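Local atomic coordinates of NK CELL activating receptor (Homo sapiens, PDB entry 1HKF), a protein that acts as a cytotoxicity-activating receptor that may help activated natural killer cells lyse tumour cells, represented here by its extracellular V-type immunoglobulin domain. Residues S39-K43 with I103-S107; V59-R65 with T74-D80. All coordinates share one frame; numbering follows the deposited sequence.

Contact 1 (S39-K43 with I103-S107); sequences SLYEK and IYRPS
K43 and Y104 join the chain leading into strand 43-49 to the end of strand 97-104, neighbouring antiparallel strands in the larger sheet of this V-set immunoglobulin domain. By the usual Ig assignment they correspond to strands C and F; the chain leading into C, and the end of F with the residues after it, probably belong in part to the CDR1-like and CDR3-like regions.

The backbone supplies the direct hydrogen bond. Y104 N donates to K43 O at 3.0 Å, an almost straight bond with an angle of 175° at the hydrogen. I103 adds a CA-H contact to the same oxygen, which also lies at the edge of the Y104 ring, near its plane, 3.4 Å from CD2. On the other side of the same residue pair a water accepts from K43 N and donates to Y104 O at 2.8 Å, bridging the two backbones.

Among the side chains, E42 does most of the work. Its CB lies 3.1 Å from Y104 O. Its CG stands anti to its own carbonyl carbon (chi1 -64°), and the chain runs on extended, so that its carboxylate lies against I103 CG2, with OE1 3.6 Å from that methyl. E42 and R105 run side by side in the same direction, yet their charges do not meet: OE2 touches the aliphatic CG of R105. The polar ends find other partners, S112 OG for E42 OE2 and S110 OG for R105 NH1, both on the chain that follows the second segment.

P106 packs at the outer end. Its CD sits 4.1 Å from E42 CG, and L40 CD2 brushes its CG in an apolar contact. That same CG also meets a carbonyl, 3.5 Å from Y41 O.

Contact 2 (V59-R65 with T74-D80); sequences VTSSKPR and TIWDDPD
R65 and D78 form a salt bridge, NH1 to OD1 at 2.9 Å. The arginine chain bends at chi3 (-63°) on its way to this oxygen. OD1 lies practically in the guanidinium plane, at its edge, but the nitrogen arrives from above the carboxylate, whose plane is turned 78° from the guanidinium. D80 N donates to D78 OD1 from the opposite face, making an Asx turn, so two donors grip one oxygen. D80 OD2 adds only charge attraction to R65 NH1 at 3.6 Å. R65 N, beyond the end of strand 54-61, donates to D77 O at 2.7 Å.

A water links S61 OG to D77 N; Y41 OH is a further partner of S61 OG.

W76 turns its six-membered ring under R65, whose CA sits over the face, 3.8 Å from the centroid, in a CH-pi contact. P64 CB rests on P79 CD. At the inner end, I75 reaches toward strand 54-61: its CD1 meets V59 CG1 at 3.9 Å and its CG2 meets S61 CB.

Strands 59-61 and 74-78 themselves do not pair; their axes run 18° apart in the same direction. Such facing strands of two sheets characterise the V-set sandwich, here probably C' and D.

Overall arrangement
Both contacts belong to the single V-set domain, with centres about 11 Å apart on the same side of the chain's centre. Along the chain the order is 39-43, 59-65, 74-80, 103-107, so the segments of contact 1 flank those of contact 2. Contact 1 stays at one end of the five-stranded sheet, between strands 43-49 and 97-104; contact 2 carries strand 54-61 of that sheet across to strand 73-78 of the three-stranded one. The hydroxyl of Y41 joins the two contacts: besides S61 it reaches D77, with OH 2.6 Å from D77 OD2, a probable hydrogen bond, tying the loop before strand 43-49 to both sheets.

Contact 1 (S39-K43 with I103-S107)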
loop_
_atom_site.group_PDB
_atom_site.type_symbol
_atom_site.label_atom_id
_atom_site.label_comp_id
_atom_site.label_asym_id
_atom_site.label_seq_id
_atom_site.Cartn_x
_atom_site.Cartn_y
_atom_site.Cartn_z
ATOM N N SER A 39 -10.578 -27.789 1.624
ATOM C CA SER A 39 -9.861 -28.083 0.390
ATOM C C SER A 39 -10.497 -27.341 -0.775
ATOM O O SER A 39 -10.017 -27.478 -1.895
ATOM C CB SER A 39 -9.955 -29.568 0.074
ATOM O OG SER A 39 -11.249 -29.881 -0.475
ATOM N N LEU A 40 -11.589 -26.606 -0.537
ATOM C CA LEU A 40 -12.271 -25.902 -1.626
ATOM C C LEU A 40 -11.682 -24.472 -1.883
ATOM O O LEU A 40 -11.400 -23.721 -0.921
ATOM C CB LEU A 40 -13.767 -25.841 -1.314
ATOM C CG LEU A 40 -14.550 -27.068 -1.792
ATOM C CD1 LEU A 40 -16.043 -26.874 -1.623
ATOM C CD2 LEU A 40 -14.254 -27.269 -3.249
ATOM N N TYR A 41 -11.504 -24.100 -3.154
ATOM C CA TYR A 41 -10.925 -22.792 -3.448
ATOM C C TYR A 41 -11.882 -21.765 -3.998
ATOM O O TYR A 41 -12.494 -21.958 -5.037
ATOM C CB TYR A 41 -9.728 -22.857 -4.414
ATOM C CG TYR A 41 -9.042 -21.477 -4.601
ATOM C CD1 TYR A 41 -9.233 -20.720 -5.759
ATOM C CD2 TYR A 41 -8.241 -20.936 -3.598
ATOM C CE1 TYR A 41 -8.643 -19.461 -5.909
ATOM C CE2 TYR A 41 -7.645 -19.678 -3.729
ATOM C CZ TYR A 41 -7.856 -18.958 -4.892
ATOM O OH TYR A 41 -7.268 -17.757 -5.029
ATOM N N GLU A 42 -11.953 -20.638 -3.306
ATOM C CA GLU A 42 -12.803 -19.530 -3.711
ATOM C C GLU A 42 -12.032 -18.479 -4.522
ATOM O O GLU A 42 -11.031 -17.900 -4.037
ATOM C CB GLU A 42 -13.399 -18.873 -2.471
ATOM C CG GLU A 42 -14.362 -19.779 -1.621
ATOM C CD GLU A 42 -14.997 -18.995 -0.450
ATOM O OE1 GLU A 42 -14.306 -18.723 0.587
ATOM O OE2 GLU A 42 -16.181 -18.617 -0.579
ATOM N N LYS A 43 -12.466 -18.219 -5.746
ATOM C CA LYS A 43 -11.800 -17.180 -6.505
ATOM C C LYS A 43 -11.920 -15.817 -5.774
ATOM O O LYS A 43 -12.928 -15.538 -5.108
ATOM C CB LYS A 43 -12.393 -17.097 -7.891
ATOM C CG LYS A 43 -12.102 -18.379 -8.603
ATOM C CD LYS A 43 -12.598 -18.354 -10.013
ATOM C CE LYS A 43 -12.136 -19.650 -10.688
ATOM N NZ LYS A 43 -12.383 -19.489 -12.163
ATOM N N ILE A 103 -15.237 -12.411 -2.863
ATOM C CA ILE A 103 -14.816 -13.808 -2.709
ATOM C C ILE A 103 -16.025 -14.624 -3.204
ATOM O O ILE A 103 -17.135 -14.459 -2.691
ATOM C CB ILE A 103 -14.537 -14.100 -1.235
ATOM C CG1 ILE A 103 -13.553 -13.073 -0.701
ATOM C CG2 ILE A 103 -14.037 -15.487 -1.069
ATOM C CD1 ILE A 103 -13.149 -13.279 0.739
ATOM N N TYR A 104 -15.777 -15.454 -4.217
ATOM C CA TYR A 104 -16.774 -16.255 -4.956
ATOM C C TYR A 104 -16.746 -17.757 -4.632
ATOM O O TYR A 104 -15.677 -18.385 -4.584
ATOM C CB TYR A 104 -16.546 -16.085 -6.456
ATOM C CG TYR A 104 -16.528 -14.650 -6.901
ATOM C CD1 TYR A 104 -17.720 -13.990 -7.202
ATOM C CD2 TYR A 104 -15.318 -13.934 -7.002
ATOM C CE1 TYR A 104 -17.719 -12.652 -7.589
ATOM C CE2 TYR A 104 -15.298 -12.587 -7.381
ATOM C CZ TYR A 104 -16.504 -11.953 -7.670
ATOM O OH TYR A 104 -16.505 -10.624 -8.019
ATOM N N ARG A 105 -17.924 -18.333 -4.424
ATOM C CA ARG A 105 -18.074 -19.763 -4.095
ATOM C C ARG A 105 -17.901 -20.662 -5.347
ATOM O O ARG A 105 -18.288 -20.271 -6.459
ATOM C CB ARG A 105 -19.438 -20.009 -3.372
ATOM C CG ARG A 105 -19.613 -19.304 -2.014
ATOM C CD ARG A 105 -20.738 -19.928 -1.188
ATOM N NE ARG A 105 -21.129 -19.124 -0.019
ATOM C CZ ARG A 105 -21.954 -18.079 -0.067
ATOM N NH1 ARG A 105 -22.492 -17.709 -1.227
ATOM N NH2 ARG A 105 -22.241 -17.409 1.032
ATOM N N PRO A 106 -17.324 -21.848 -5.136
ATOM C CA PRO A 106 -17.102 -22.748 -6.294
ATOM C C PRO A 106 -18.359 -23.112 -6.990
ATOM O O PRO A 106 -18.603 -22.881 -8.176
ATOM C CB PRO A 106 -16.377 -23.941 -5.668
ATOM C CG PRO A 106 -15.661 -23.368 -4.491
ATOM C CD PRO A 106 -16.596 -22.359 -3.886
ATOM N N SER A 107 -19.155 -23.701 -6.116
ATOM C CA SER A 107 -20.456 -24.214 -6.360
ATOM C C SER A 107 -21.294 -23.356 -7.267
ATOM O O SER A 107 -21.888 -23.870 -8.222
ATOM C CB SER A 107 -21.158 -24.475 -5.023
ATOM O OG SER A 107 -22.020 -23.404 -4.678
HETATM O O HOH W 1 -14.949 -19.625 -6.934
#

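Contact 2 (V59-R65 with T74-D80)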
loop_
_atom_site.group_PDB
_atom_site.type_symbol
_atom_site.label_atom_id
_atom_site.label_comp_id
_atom_site.label_asym_id
_atom_site.label_seq_id
_atom_site.Cartn_x
_atom_site.Cartn_y
_atom_site.Cartn_z
ATOM N N VAL A 59 -9.289 -7.474 -11.640
ATOM C CA VAL A 59 -8.319 -8.522 -11.510
ATOM C C VAL A 59 -8.962 -9.635 -10.632
ATOM O O VAL A 59 -9.777 -9.344 -9.736
ATOM C CB VAL A 59 -7.018 -7.960 -10.891
ATOM C CG1 VAL A 59 -7.289 -7.351 -9.548
ATOM C CG2 VAL A 59 -5.974 -9.052 -10.758
ATOM N N THR A 60 -8.560 -10.883 -10.902
ATOM C CA THR A 60 -9.071 -12.077 -10.238
ATOM C C THR A 60 -7.994 -13.108 -9.954
ATOM O O THR A 60 -7.137 -13.341 -10.795
ATOM C CB THR A 60 -10.096 -12.793 -11.143
ATOM O OG1 THR A 60 -11.060 -11.845 -11.607
ATOM C CG2 THR A 60 -10.838 -13.912 -10.355
ATOM N N SER A 61 -8.030 -13.709 -8.766
ATOM C CA SER A 61 -7.102 -14.789 -8.412
ATOM C C SER A 61 -7.936 -16.059 -8.592
ATOM O O SER A 61 -8.910 -16.251 -7.843
ATOM C CB SER A 61 -6.713 -14.727 -6.960
ATOM O OG SER A 61 -5.832 -15.790 -6.661
ATOM N N SER A 62 -7.560 -16.895 -9.565
ATOM C CA SER A 62 -8.273 -18.128 -9.887
ATOM C C SER A 62 -7.713 -19.368 -9.213
ATOM O O SER A 62 -8.395 -20.381 -9.127
ATOM C CB SER A 62 -8.293 -18.334 -11.417
ATOM O OG SER A 62 -9.125 -17.337 -12.032
ATOM N N LYS A 63 -6.457 -19.294 -8.767
ATOM C CA LYS A 63 -5.803 -20.398 -8.084
ATOM C C LYS A 63 -4.975 -19.810 -6.947
ATOM O O LYS A 63 -4.515 -18.694 -7.030
ATOM C CB LYS A 63 -4.925 -21.179 -9.067
ATOM C CG LYS A 63 -5.755 -21.939 -10.027
ATOM C CD LYS A 63 -4.963 -23.020 -10.668
ATOM C CE LYS A 63 -4.399 -22.578 -11.975
ATOM N NZ LYS A 63 -4.473 -23.810 -12.794
ATOM N N PRO A 64 -4.790 -20.561 -5.860
ATOM C CA PRO A 64 -4.018 -20.040 -4.727
ATOM C C PRO A 64 -2.534 -19.759 -4.994
ATOM O O PRO A 64 -1.912 -20.443 -5.801
ATOM C CB PRO A 64 -4.231 -21.096 -3.646
ATOM C CG PRO A 64 -4.456 -22.365 -4.427
ATOM C CD PRO A 64 -5.249 -21.952 -5.650
ATOM N N ARG A 65 -1.995 -18.732 -4.313
ATOM C CA ARG A 65 -0.603 -18.351 -4.418
ATOM C C ARG A 65 -0.154 -18.256 -5.885
ATOM O O ARG A 65 0.819 -18.871 -6.295
ATOM C CB ARG A 65 0.211 -19.368 -3.640
ATOM C CG ARG A 65 -0.111 -19.385 -2.139
ATOM C CD ARG A 65 0.593 -20.528 -1.432
ATOM N NE ARG A 65 0.114 -21.810 -1.959
ATOM C CZ ARG A 65 -1.003 -22.424 -1.539
ATOM N NH1 ARG A 65 -1.744 -21.914 -0.554
ATOM N NH2 ARG A 65 -1.470 -23.465 -2.216
ATOM N N THR A 74 -2.914 -6.360 -9.314
ATOM C CA THR A 74 -2.561 -7.752 -9.077
ATOM C C THR A 74 -3.145 -8.201 -7.768
ATOM O O THR A 74 -3.549 -7.369 -6.991
ATOM C CB THR A 74 -1.057 -7.950 -8.989
ATOM O OG1 THR A 74 -0.560 -7.222 -7.856
ATOM C CG2 THR A 74 -0.403 -7.422 -10.274
ATOM N N ILE A 75 -3.186 -9.513 -7.546
ATOM C CA ILE A 75 -3.682 -10.055 -6.299
ATOM C C ILE A 75 -2.731 -11.151 -5.866
ATOM O O ILE A 75 -2.223 -11.882 -6.675
ATOM C CB ILE A 75 -5.134 -10.696 -6.421
ATOM C CG1 ILE A 75 -6.202 -9.610 -6.451
ATOM C CG2 ILE A 75 -5.437 -11.635 -5.217
ATOM C CD1 ILE A 75 -7.607 -10.121 -6.810
ATOM N N TRP A 76 -2.446 -11.233 -4.587
ATOM C CA TRP A 76 -1.684 -12.348 -4.161
ATOM C C TRP A 76 -2.636 -12.938 -3.124
ATOM O O TRP A 76 -2.996 -12.248 -2.159
ATOM C CB TRP A 76 -0.369 -11.975 -3.474
ATOM C CG TRP A 76 0.270 -13.200 -2.885
ATOM C CD1 TRP A 76 0.274 -13.567 -1.578
ATOM C CD2 TRP A 76 0.952 -14.246 -3.600
ATOM N NE1 TRP A 76 0.926 -14.781 -1.420
ATOM C CE2 TRP A 76 1.354 -15.211 -2.650
ATOM C CE3 TRP A 76 1.272 -14.452 -4.953
ATOM C CZ2 TRP A 76 2.067 -16.360 -3.003
ATOM C CZ3 TRP A 76 1.989 -15.601 -5.309
ATOM C CH2 TRP A 76 2.378 -16.532 -4.334
ATOM N N ASP A 77 -3.046 -14.192 -3.323
ATOM C CA ASP A 77 -3.942 -14.832 -2.352
ATOM C C ASP A 77 -3.367 -16.099 -1.792
ATOM O O ASP A 77 -2.936 -16.989 -2.528
ATOM C CB ASP A 77 -5.279 -15.134 -2.997
ATOM C CG ASP A 77 -6.191 -15.920 -2.089
ATOM O OD1 ASP A 77 -6.210 -15.589 -0.892
ATOM O OD2 ASP A 77 -6.881 -16.855 -2.592
ATOM N N ASP A 78 -3.346 -16.202 -0.479
ATOM C CA ASP A 78 -2.853 -17.417 0.109
ATOM C C ASP A 78 -3.787 -17.861 1.226
ATOM O O ASP A 78 -3.747 -17.298 2.312
ATOM C CB ASP A 78 -1.437 -17.266 0.681
ATOM C CG ASP A 78 -0.915 -18.598 1.284
ATOM O OD1 ASP A 78 -1.646 -19.637 1.209
ATOM O OD2 ASP A 78 0.206 -18.621 1.832
ATOM N N PRO A 79 -4.606 -18.926 0.983
ATOM C CA PRO A 79 -5.562 -19.476 1.955
ATOM C C PRO A 79 -4.940 -19.861 3.272
ATOM O O PRO A 79 -5.579 -19.753 4.309
ATOM C CB PRO A 79 -6.152 -20.670 1.222
ATOM C CG PRO A 79 -6.187 -20.209 -0.150
ATOM C CD PRO A 79 -4.803 -19.567 -0.326
ATOM N N ASP A 80 -3.696 -20.317 3.250
ATOM C CA ASP A 80 -3.016 -20.679 4.491
ATOM C C ASP A 80 -2.849 -19.466 5.359
ATOM O O ASP A 80 -2.725 -19.609 6.577
ATOM C CB ASP A 80 -1.617 -21.223 4.233
ATOM C CG ASP A 80 -1.624 -22.551 3.479
ATOM O OD1 ASP A 80 -2.588 -23.344 3.670
ATOM O OD2 ASP A 80 -0.649 -22.795 2.718
HETATM O O HOH W 2 -3.078 -15.545 -6.021
#